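Local structure of protein MJ1225 (Methanocaldococcus jannaschii, 3KH5) at residues I8-K13 with L130-D135; N45-G50 with E124-S129; S205-N210 with R218-V223. The protein probably acts as an archaeal counterpart of the gamma subunit of AMP-activated protein kinase and binds AMP and ADP through its CBS motifs. All coordinates share one frame; numbering follows the deposited sequence.

Contact 1 (I8-K13 with L130-D135); sequences IAQNKK and LITERD. With ADP (adenosine-5'-diphosphate), chain B.
The side chains of Gln-10 and Asp-135 cross at about a right angle, and the amide and carboxylate planes stand 78° apart. Gln-10 OE1 stands 3.2 Å from Asp-135 OD2. Both atoms are acceptors, so they do not bond. The ADP ribose joins them: O2' is modelled only 2.3 Å from Gln-10 OE1, too short to trust in detail, and O3' donates to Asp-135 OD1 at 3.2 Å. OD2 is met from above the carboxylate plane by Thr-132 N. At Arg-134, one guanidinium face carries ADP O2A, 3.7 Å above the plane and offset toward the rim. The same O2A accepts from Thr-132 OG1 at 2.8 Å, while OG1 takes a weak bond from Asp-135 N. Thr-132 OG1 sits between the backbone N and carbonyl carbon (chi1 69°), where it serves both the helix start and the phosphate. Away from the ligand, Ile-8 CG2 packs on Ile-131 CD1 at 3.8 Å. With alanine in place of Asp-135, ribose O3' is likely to lose this acceptor and Thr-132 N its side-chain partner. Arg-180 and the backbones of Val-15 and Arg-37 also bond ADP. Thr-132 and Asp-135 form a capping box at the start of helix 133-140, and the strand-to-helix Thr and Asp holding phosphate and ribose are characteristic of nucleotide sites in CBS domain pairs.

Contact 2 (N45-G50 with E124-S129); sequences NNKVVG and ENQLIS
Lys-47 and Gln-126 form a single backbone bridge, their CA atoms 4.0 Å apart. Two main-chain hydrogen bonds flank it. Leu-127 N donates to Asn-46 O at 2.9 Å, and Val-48 N donates to Asn-125 O at 3.0 Å. The same two oxygens receive CA-H...O contacts from Gln-126 CA and Lys-47 CA.

Side-chain amides add two bonds. Gln-126 NE2 reaches Asn-45 O at 2.8 Å, nearly straight at the hydrogen (165°), with the oxygen in the plane of the amide. Asn-125 ND2 meets Val-48 O in a weak, bent bond (122°). CG of Asn-125 lies anti to its backbone N (chi1 -163°), which carries ND2 across to Val-48.

One apolar contact lies beside the bridge: Val-48 CG2 meets Leu-127 CD1 at 3.8 Å. Separately, the extended Lys-47 methylenes pass along the backbone carbonyl of Glu-124, with CG 3.3 Å from its O.

Each segment is the turn and early strand of a beta hairpin, and each carries a classic beta bulge past the bridge: Val-49 and Gly-50 both face Val-40, Ile-128 and Ser-129 both face Ile-120. The near-symmetrical bonding is consistent with two CBS motifs paired about a pseudo-twofold axis, as in a Bateman module.

Contact 3 (S205-N210 with R218-V223); sequences SDWAFN and REITNV
Trp-207 of helix 206-213 leans across to Glu-219, Ile-220 and Val-223, joining two successive helices of a helix-loop-helix. The short helical segments 206-210 and 218-222 run roughly antiparallel, at 139°, and their axes come within 10.0 Å. The second helix is only weakly bonded.

The indole is the main bridge. CG lies anti to the backbone N (chi1 -177°), which swings the ring off its own helix toward the other. Its six-membered end does the touching. CH2 points at the carbonyl oxygen of Glu-219, which lies at the ring edge and in the ring plane, 3.5 Å away. The CA of Ile-220 also sits at this edge, near CZ3. Val-223 comes in obliquely, and its side chain and the indole slide past each other in opposite directions. CG2 is the branch used, and it lies anti to the carbonyl carbon of Val-223. Its approach to CH2, 3.3 Å, is tight. The Glu-219 carboxylate leads away from the contact, so the acid meets the indole through its backbone. The ring of His-211, one turn on, also meets the indole.

A looser apolar layer lies beside the indole. Ile-220 sends CD1 toward Ala-208, 4.5 Å from its CB. Met-212 also packs on Ile-220. The second helix is also tied to helix 167-177, through backbone bonds of Thr-221 and Val-223.

The first helix is fixed at its start by Ser-205, the N-cap, whose OG accepts from Ala-208 N at 3.0 Å and is also bonded to Leu-202 O. Trp-207 O has its own partner, Asn-210 ND2, at 2.8 Å and tilted 24° from the carbonyl plane.

In the fold
Contacts 1 and 2 are neighbours on strand 127-132, their centres 16 Å apart. Contact 2 is nested inside the chain loop that contact 1 closes. They meet where Ser-129 OG packs 3.4 Å from Gln-10 O. Contact 1 holds one ADP directly, and Leu-130 is also about 7 Å from a second ADP by its side chain. The side chain of Leu-127 in contact 2 is likewise about 7 Å from a bound ADP. Contact 3 stands apart, across the chain's centre from contact 1, with nearest atoms about 22 Å away. Its Val-223 side chain is about 14 Å from a bound AMP, well removed from that nucleotide.

Contact 1 (I8-K13 with L130-D135)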
loop_
_atom_site.group_PDB
_atom_site.type_symbol
_atom_site.label_atom_id
_atom_site.label_comp_id
_atom_site.label_asym_id
_atom_site.label_seq_id
_atom_site.Cartn_x
_atom_site.Cartn_y
_atom_site.Cartn_z
ATOM N N ILE A 8 -12.821 -4.458 -17.111
ATOM C CA ILE A 8 -12.207 -5.191 -16.002
ATOM C C ILE A 8 -12.694 -4.649 -14.677
ATOM O O ILE A 8 -12.820 -5.394 -13.693
ATOM C CB ILE A 8 -10.681 -5.028 -15.990
ATOM C CG1 ILE A 8 -10.065 -5.556 -17.287
ATOM C CG2 ILE A 8 -10.060 -5.706 -14.759
ATOM C CD1 ILE A 8 -8.745 -4.879 -17.609
ATOM N N ALA A 9 -12.958 -3.342 -14.663
ATOM C CA ALA A 9 -13.219 -2.616 -13.427
ATOM C C ALA A 9 -14.161 -3.378 -12.515
ATOM O O ALA A 9 -15.278 -3.738 -12.900
ATOM C CB ALA A 9 -13.755 -1.222 -13.721
ATOM N N GLN A 10 -13.672 -3.624 -11.304
ATOM C CA GLN A 10 -14.398 -4.356 -10.284
ATOM C C GLN A 10 -15.778 -3.764 -10.101
ATOM O O GLN A 10 -15.945 -2.610 -9.687
ATOM C CB GLN A 10 -13.612 -4.304 -8.989
ATOM C CG GLN A 10 -12.544 -3.236 -9.049
ATOM C CD GLN A 10 -12.160 -2.702 -7.701
ATOM O OE1 GLN A 10 -10.981 -2.327 -7.466
ATOM N NE2 GLN A 10 -13.142 -2.638 -6.796
ATOM N N ASN A 11 -16.763 -4.600 -10.411
ATOM C CA ASN A 11 -18.150 -4.200 -10.550
ATOM C C ASN A 11 -18.781 -3.864 -9.214
ATOM O O ASN A 11 -19.955 -3.467 -9.149
ATOM C CB ASN A 11 -18.920 -5.363 -11.155
ATOM C CG ASN A 11 -18.992 -6.545 -10.215
ATOM O OD1 ASN A 11 -18.234 -7.506 -10.348
ATOM N ND2 ASN A 11 -19.893 -6.473 -9.238
ATOM N N LYS A 12 -18.009 -4.069 -8.147
ATOM C CA LYS A 12 -18.467 -3.759 -6.809
ATOM C C LYS A 12 -18.640 -2.254 -6.618
ATOM O O LYS A 12 -18.176 -1.445 -7.430
ATOM C CB LYS A 12 -17.488 -4.315 -5.763
ATOM C CG LYS A 12 -17.677 -3.665 -4.387
ATOM C CD LYS A 12 -16.948 -4.308 -3.240
ATOM C CE LYS A 12 -17.342 -3.560 -1.958
ATOM N NZ LYS A 12 -16.845 -4.225 -0.729
ATOM N N LYS A 13 -19.335 -1.899 -5.542
ATOM C CA LYS A 13 -19.361 -0.536 -5.039
ATOM C C LYS A 13 -17.989 -0.164 -4.482
ATOM O O LYS A 13 -17.325 -0.972 -3.827
ATOM C CB LYS A 13 -20.443 -0.374 -3.961
ATOM C CG LYS A 13 -20.347 -1.331 -2.752
ATOM C CD LYS A 13 -21.047 -2.672 -2.993
ATOM C CE LYS A 13 -22.565 -2.535 -2.969
ATOM N NZ LYS A 13 -23.241 -3.728 -3.563
ATOM N N LEU A 130 -12.948 1.910 -9.856
ATOM C CA LEU A 130 -11.535 1.962 -9.500
ATOM C C LEU A 130 -10.843 0.742 -10.094
ATOM O O LEU A 130 -11.403 -0.356 -10.103
ATOM C CB LEU A 130 -11.350 1.971 -7.980
ATOM C CG LEU A 130 -9.910 2.060 -7.456
ATOM C CD1 LEU A 130 -9.652 3.425 -6.831
ATOM C CD2 LEU A 130 -9.688 0.974 -6.423
ATOM N N ILE A 131 -9.630 0.949 -10.597
ATOM C CA ILE A 131 -8.799 -0.132 -11.128
ATOM C C ILE A 131 -7.444 -0.128 -10.415
ATOM O O ILE A 131 -6.890 0.932 -10.126
ATOM C CB ILE A 131 -8.615 -0.009 -12.671
ATOM C CG1 ILE A 131 -7.895 -1.228 -13.262
ATOM C CG2 ILE A 131 -7.894 1.275 -13.057
ATOM C CD1 ILE A 131 -8.826 -2.277 -13.827
ATOM N N THR A 132 -6.923 -1.318 -10.127
ATOM C CA THR A 132 -5.620 -1.451 -9.486
ATOM C C THR A 132 -4.761 -2.353 -10.355
ATOM O O THR A 132 -5.263 -2.971 -11.299
ATOM C CB THR A 132 -5.732 -2.082 -8.084
ATOM O OG1 THR A 132 -6.113 -3.458 -8.208
ATOM C CG2 THR A 132 -6.756 -1.345 -7.224
ATOM N N GLU A 133 -3.471 -2.432 -10.033
ATOM C CA GLU A 133 -2.534 -3.297 -10.754
ATOM C C GLU A 133 -2.934 -4.780 -10.712
ATOM O O GLU A 133 -2.819 -5.482 -11.721
ATOM C CB GLU A 133 -1.115 -3.109 -10.216
ATOM C CG GLU A 133 -0.521 -1.735 -10.497
ATOM C CD GLU A 133 0.784 -1.503 -9.762
ATOM O OE1 GLU A 133 1.737 -0.996 -10.390
ATOM O OE2 GLU A 133 0.858 -1.832 -8.558
ATOM N N ARG A 134 -3.411 -5.236 -9.551
ATOM C CA ARG A 134 -3.896 -6.612 -9.368
ATOM C C ARG A 134 -5.050 -6.935 -10.323
ATOM O O ARG A 134 -5.079 -8.014 -10.916
ATOM C CB ARG A 134 -4.326 -6.850 -7.908
ATOM C CG ARG A 134 -4.533 -8.329 -7.522
ATOM C CD ARG A 134 -4.358 -8.601 -6.013
ATOM N NE ARG A 134 -3.178 -7.931 -5.462
ATOM C CZ ARG A 134 -3.156 -7.194 -4.352
ATOM N NH1 ARG A 134 -4.258 -7.049 -3.612
ATOM N NH2 ARG A 134 -2.019 -6.620 -3.964
ATOM N N ASP A 135 -5.991 -5.997 -10.457
ATOM C CA ASP A 135 -7.144 -6.152 -11.355
ATOM C C ASP A 135 -6.678 -6.446 -12.778
ATOM O O ASP A 135 -7.252 -7.291 -13.471
ATOM C CB ASP A 135 -7.993 -4.875 -11.388
ATOM C CG ASP A 135 -8.778 -4.634 -10.108
ATOM O OD1 ASP A 135 -9.064 -5.596 -9.361
ATOM O OD2 ASP A 135 -9.131 -3.459 -9.860
HETATM P PB ADP B . -4.872 -1.529 -2.373
HETATM O O1B ADP B . -5.971 -1.883 -1.444
HETATM O O2B ADP B . -3.447 -2.124 -1.868
HETATM O O3B ADP B . -4.620 0.048 -2.474
HETATM P PA ADP B . -4.744 -3.616 -4.190
HETATM O O1A ADP B . -4.610 -4.554 -3.030
HETATM O O2A ADP B . -5.289 -4.175 -5.635
HETATM O O3A ADP B . -5.108 -2.051 -3.877
HETATM O "O5'" ADP B . -6.371 -3.668 -3.917
HETATM C "C5'" ADP B . -7.093 -4.734 -3.219
HETATM C "C4'" ADP B . -8.282 -5.302 -4.054
HETATM O "O4'" ADP B . -9.589 -4.760 -3.681
HETATM C "C3'" ADP B . -8.051 -4.957 -5.527
HETATM O "O3'" ADP B . -8.257 -6.124 -6.351
HETATM C "C2'" ADP B . -9.059 -3.862 -5.864
HETATM O "O2'" ADP B . -9.754 -4.272 -7.044
HETATM C "C1'" ADP B . -10.041 -3.790 -4.680
HETATM N N9 ADP B . -10.182 -2.447 -3.984
HETATM C C8 ADP B . -9.189 -1.653 -3.571
HETATM N N7 ADP B . -9.695 -0.563 -2.990
HETATM C C5 ADP B . -11.022 -0.657 -3.023
HETATM C C6 ADP B . -12.065 0.157 -2.579
HETATM N N6 ADP B . -11.814 1.315 -1.973
HETATM N N1 ADP B . -13.336 -0.246 -2.776
HETATM C C2 ADP B . -13.600 -1.397 -3.384
HETATM N N3 ADP B . -12.626 -2.193 -3.815
HETATM C C4 ADP B . -11.333 -1.853 -3.655
#

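Contact 2 (N45-G50 with E124-S129)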
loop_
_atom_site.group_PDB
_atom_site.type_symbol
_atom_site.label_atom_id
_atom_site.label_comp_id
_atom_site.label_asym_id
_atom_site.label_seq_id
_atom_site.Cartn_x
_atom_site.Cartn_y
_atom_site.Cartn_z
ATOM N N ASN A 45 -21.758 15.549 -4.560
ATOM C CA ASN A 45 -21.943 15.164 -5.964
ATOM C C ASN A 45 -21.119 13.931 -6.372
ATOM O O ASN A 45 -21.038 13.597 -7.559
ATOM C CB ASN A 45 -21.570 16.344 -6.861
ATOM C CG ASN A 45 -20.321 17.073 -6.377
ATOM O OD1 ASN A 45 -20.231 18.296 -6.478
ATOM N ND2 ASN A 45 -19.360 16.329 -5.838
ATOM N N ASN A 46 -20.505 13.275 -5.386
ATOM C CA ASN A 46 -19.653 12.096 -5.604
ATOM C C ASN A 46 -18.369 12.376 -6.393
ATOM O O ASN A 46 -17.760 11.454 -6.940
ATOM C CB ASN A 46 -20.449 10.945 -6.252
ATOM C CG ASN A 46 -20.085 9.587 -5.665
ATOM O OD1 ASN A 46 -19.820 9.466 -4.467
ATOM N ND2 ASN A 46 -20.092 8.554 -6.504
ATOM N N LYS A 47 -17.955 13.638 -6.448
ATOM C CA LYS A 47 -16.716 13.991 -7.132
ATOM C C LYS A 47 -15.505 13.595 -6.301
ATOM O O LYS A 47 -15.482 13.803 -5.087
ATOM C CB LYS A 47 -16.668 15.486 -7.449
ATOM C CG LYS A 47 -17.593 15.897 -8.581
ATOM C CD LYS A 47 -17.661 17.407 -8.742
ATOM C CE LYS A 47 -18.743 17.788 -9.744
ATOM N NZ LYS A 47 -18.886 19.263 -9.896
ATOM N N VAL A 48 -14.505 13.022 -6.969
ATOM C CA VAL A 48 -13.245 12.651 -6.326
ATOM C C VAL A 48 -12.456 13.910 -5.990
ATOM O O VAL A 48 -12.069 14.670 -6.882
ATOM C CB VAL A 48 -12.388 11.717 -7.219
ATOM C CG1 VAL A 48 -11.047 11.402 -6.552
ATOM C CG2 VAL A 48 -13.140 10.430 -7.523
ATOM N N VAL A 49 -12.236 14.134 -4.699
ATOM C CA VAL A 49 -11.488 15.300 -4.244
ATOM C C VAL A 49 -10.204 14.906 -3.519
ATOM O O VAL A 49 -9.411 15.770 -3.146
ATOM C CB VAL A 49 -12.343 16.249 -3.349
ATOM C CG1 VAL A 49 -13.551 16.790 -4.116
ATOM C CG2 VAL A 49 -12.774 15.554 -2.053
ATOM N N GLY A 50 -9.994 13.609 -3.322
ATOM C CA GLY A 50 -8.796 13.142 -2.625
ATOM C C GLY A 50 -8.700 11.633 -2.598
ATOM O O GLY A 50 -9.572 10.941 -3.126
ATOM N N GLU A 124 -17.552 14.662 -15.223
ATOM C CA GLU A 124 -17.735 15.589 -14.098
ATOM C C GLU A 124 -16.794 15.276 -12.928
ATOM O O GLU A 124 -16.913 15.883 -11.860
ATOM C CB GLU A 124 -19.185 15.582 -13.579
ATOM C CG GLU A 124 -20.204 14.804 -14.411
ATOM C CD GLU A 124 -20.493 15.432 -15.760
ATOM O OE1 GLU A 124 -20.739 14.672 -16.720
ATOM O OE2 GLU A 124 -20.472 16.679 -15.869
ATOM N N ASN A 125 -15.872 14.332 -13.130
ATOM C CA ASN A 125 -14.961 13.864 -12.072
ATOM C C ASN A 125 -15.680 13.087 -10.956
ATOM O O ASN A 125 -15.150 12.920 -9.853
ATOM C CB ASN A 125 -14.127 15.026 -11.503
ATOM C CG ASN A 125 -12.904 14.554 -10.729
ATOM O OD1 ASN A 125 -12.095 13.771 -11.233
ATOM N ND2 ASN A 125 -12.759 15.042 -9.502
ATOM N N GLN A 126 -16.888 12.611 -11.263
ATOM C CA GLN A 126 -17.667 11.786 -10.342
ATOM C C GLN A 126 -17.100 10.373 -10.344
ATOM O O GLN A 126 -16.721 9.859 -11.398
ATOM C CB GLN A 126 -19.145 11.757 -10.753
ATOM C CG GLN A 126 -19.907 13.067 -10.551
ATOM C CD GLN A 126 -21.365 12.974 -10.986
ATOM O OE1 GLN A 126 -21.665 12.755 -12.160
ATOM N NE2 GLN A 126 -22.281 13.147 -10.034
ATOM N N LEU A 127 -17.043 9.751 -9.171
ATOM C CA LEU A 127 -16.498 8.403 -9.060
ATOM C C LEU A 127 -17.394 7.385 -9.763
ATOM O O LEU A 127 -18.594 7.310 -9.492
ATOM C CB LEU A 127 -16.295 8.011 -7.594
ATOM C CG LEU A 127 -15.606 6.662 -7.358
ATOM C CD1 LEU A 127 -14.134 6.718 -7.751
ATOM C CD2 LEU A 127 -15.752 6.241 -5.912
ATOM N N ILE A 128 -16.795 6.614 -10.666
ATOM C CA ILE A 128 -17.493 5.564 -11.402
ATOM C C ILE A 128 -17.076 4.195 -10.869
ATOM O O ILE A 128 -17.922 3.369 -10.515
ATOM C CB ILE A 128 -17.225 5.678 -12.938
ATOM C CG1 ILE A 128 -17.942 6.903 -13.539
ATOM C CG2 ILE A 128 -17.630 4.398 -13.681
ATOM C CD1 ILE A 128 -19.409 7.087 -13.086
ATOM N N SER A 129 -15.763 3.977 -10.809
ATOM C CA SER A 129 -15.184 2.731 -10.323
ATOM C C SER A 129 -13.748 2.974 -9.859
ATOM O O SER A 129 -13.380 4.100 -9.516
ATOM C CB SER A 129 -15.218 1.666 -11.426
ATOM O OG SER A 129 -14.948 0.379 -10.892
#

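Contact 3 (S205-N210 with R218-V223)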
loop_
_atom_site.group_PDB
_atom_site.type_symbol
_atom_site.label_atom_id
_atom_site.label_comp_id
_atom_site.label_asym_id
_atom_site.label_seq_id
_atom_site.Cartn_x
_atom_site.Cartn_y
_atom_site.Cartn_z
ATOM N N SER A 205 -5.194 -2.692 17.544
ATOM C CA SER A 205 -5.015 -3.812 18.471
ATOM C C SER A 205 -5.464 -3.458 19.891
ATOM O O SER A 205 -5.619 -2.280 20.229
ATOM C CB SER A 205 -3.563 -4.310 18.470
ATOM O OG SER A 205 -2.687 -3.368 19.061
ATOM N N ASP A 206 -5.690 -4.491 20.703
ATOM C CA ASP A 206 -5.933 -4.317 22.131
ATOM C C ASP A 206 -4.706 -3.677 22.758
ATOM O O ASP A 206 -4.818 -2.680 23.478
ATOM C CB ASP A 206 -6.216 -5.660 22.813
ATOM C CG ASP A 206 -7.596 -6.211 22.491
ATOM O OD1 ASP A 206 -8.521 -5.416 22.209
ATOM O OD2 ASP A 206 -7.759 -7.448 22.531
ATOM N N TRP A 207 -3.539 -4.252 22.462
ATOM C CA TRP A 207 -2.269 -3.751 22.975
ATOM C C TRP A 207 -2.118 -2.242 22.748
ATOM O O TRP A 207 -1.607 -1.527 23.615
ATOM C CB TRP A 207 -1.086 -4.510 22.357
ATOM C CG TRP A 207 0.212 -4.060 22.930
ATOM C CD1 TRP A 207 0.793 -4.497 24.085
ATOM C CD2 TRP A 207 1.078 -3.049 22.402
ATOM N NE1 TRP A 207 1.973 -3.830 24.304
ATOM C CE2 TRP A 207 2.172 -2.935 23.287
ATOM C CE3 TRP A 207 1.036 -2.231 21.264
ATOM C CZ2 TRP A 207 3.220 -2.040 23.070
ATOM C CZ3 TRP A 207 2.078 -1.338 21.050
ATOM C CH2 TRP A 207 3.154 -1.249 21.951
ATOM N N ALA A 208 -2.571 -1.770 21.586
ATOM C CA ALA A 208 -2.453 -0.357 21.218
ATOM C C ALA A 208 -3.441 0.561 21.939
ATOM O O ALA A 208 -3.022 1.573 22.504
ATOM C CB ALA A 208 -2.562 -0.176 19.713
ATOM N N PHE A 209 -4.734 0.224 21.920
ATOM C CA PHE A 209 -5.751 1.080 22.555
ATOM C C PHE A 209 -5.494 1.213 24.051
ATOM O O PHE A 209 -5.766 2.259 24.640
ATOM C CB PHE A 209 -7.181 0.589 22.288
ATOM C CG PHE A 209 -8.247 1.651 22.495
ATOM C CD1 PHE A 209 -8.210 2.851 21.781
ATOM C CD2 PHE A 209 -9.302 1.440 23.385
ATOM C CE1 PHE A 209 -9.193 3.829 21.961
ATOM C CE2 PHE A 209 -10.294 2.407 23.565
ATOM C CZ PHE A 209 -10.237 3.606 22.853
ATOM N N ASN A 210 -4.958 0.148 24.643
ATOM C CA ASN A 210 -4.467 0.175 26.017
ATOM C C ASN A 210 -3.436 1.301 26.272
ATOM O O ASN A 210 -3.598 2.088 27.227
ATOM C CB ASN A 210 -3.996 -1.242 26.422
ATOM C CG ASN A 210 -2.632 -1.262 27.080
ATOM O OD1 ASN A 210 -2.469 -0.839 28.226
ATOM N ND2 ASN A 210 -1.640 -1.780 26.362
ATOM N N ARG A 218 3.597 6.938 22.630
ATOM C CA ARG A 218 4.958 6.759 22.135
ATOM C C ARG A 218 5.426 5.307 22.053
ATOM O O ARG A 218 6.243 4.975 21.187
ATOM C CB ARG A 218 5.935 7.581 22.978
ATOM C CG ARG A 218 7.303 7.773 22.343
ATOM C CD ARG A 218 8.206 8.597 23.235
ATOM N NE ARG A 218 8.629 7.874 24.435
ATOM C CZ ARG A 218 9.107 8.459 25.531
ATOM N NH1 ARG A 218 9.216 9.782 25.594
ATOM N NH2 ARG A 218 9.472 7.721 26.573
ATOM N N GLU A 219 4.923 4.445 22.932
ATOM C CA GLU A 219 5.366 3.055 22.913
ATOM C C GLU A 219 4.880 2.327 21.653
ATOM O O GLU A 219 5.443 1.297 21.285
ATOM C CB GLU A 219 4.977 2.315 24.200
ATOM C CG GLU A 219 6.072 1.380 24.750
ATOM C CD GLU A 219 7.357 2.109 25.150
ATOM O OE1 GLU A 219 7.292 3.017 26.010
ATOM O OE2 GLU A 219 8.432 1.765 24.611
ATOM N N ILE A 220 3.861 2.878 20.990
ATOM C CA ILE A 220 3.415 2.356 19.696
ATOM C C ILE A 220 4.530 2.473 18.656
ATOM O O ILE A 220 4.904 1.469 18.031
ATOM C CB ILE A 220 2.117 3.041 19.185
ATOM C CG1 ILE A 220 0.965 2.800 20.172
ATOM C CG2 ILE A 220 1.748 2.523 17.783
ATOM C CD1 ILE A 220 -0.279 3.649 19.907
ATOM N N THR A 221 5.077 3.673 18.477
ATOM C CA THR A 221 6.126 3.863 17.468
ATOM C C THR A 221 7.520 3.411 17.910
ATOM O O THR A 221 8.435 3.345 17.084
ATOM C CB THR A 221 6.186 5.309 16.924
ATOM O OG1 THR A 221 6.423 6.230 17.999
ATOM C CG2 THR A 221 4.894 5.668 16.193
ATOM N N ASN A 222 7.687 3.092 19.192
ATOM C CA ASN A 222 8.962 2.550 19.673
ATOM C C ASN A 222 9.093 1.030 19.497
ATOM O O ASN A 222 10.191 0.478 19.626
ATOM C CB ASN A 222 9.233 2.968 21.127
ATOM C CG ASN A 222 9.731 4.404 21.244
ATOM O OD1 ASN A 222 10.525 4.873 20.426
ATOM N ND2 ASN A 222 9.272 5.102 22.277
ATOM N N VAL A 223 7.973 0.371 19.189
ATOM C CA VAL A 223 7.921 -1.080 18.963
ATOM C C VAL A 223 8.910 -1.475 17.875
ATOM O O VAL A 223 9.054 -0.760 16.881
ATOM C CB VAL A 223 6.492 -1.532 18.548
ATOM C CG1 VAL A 223 6.448 -3.032 18.238
ATOM C CG2 VAL A 223 5.503 -1.218 19.641
#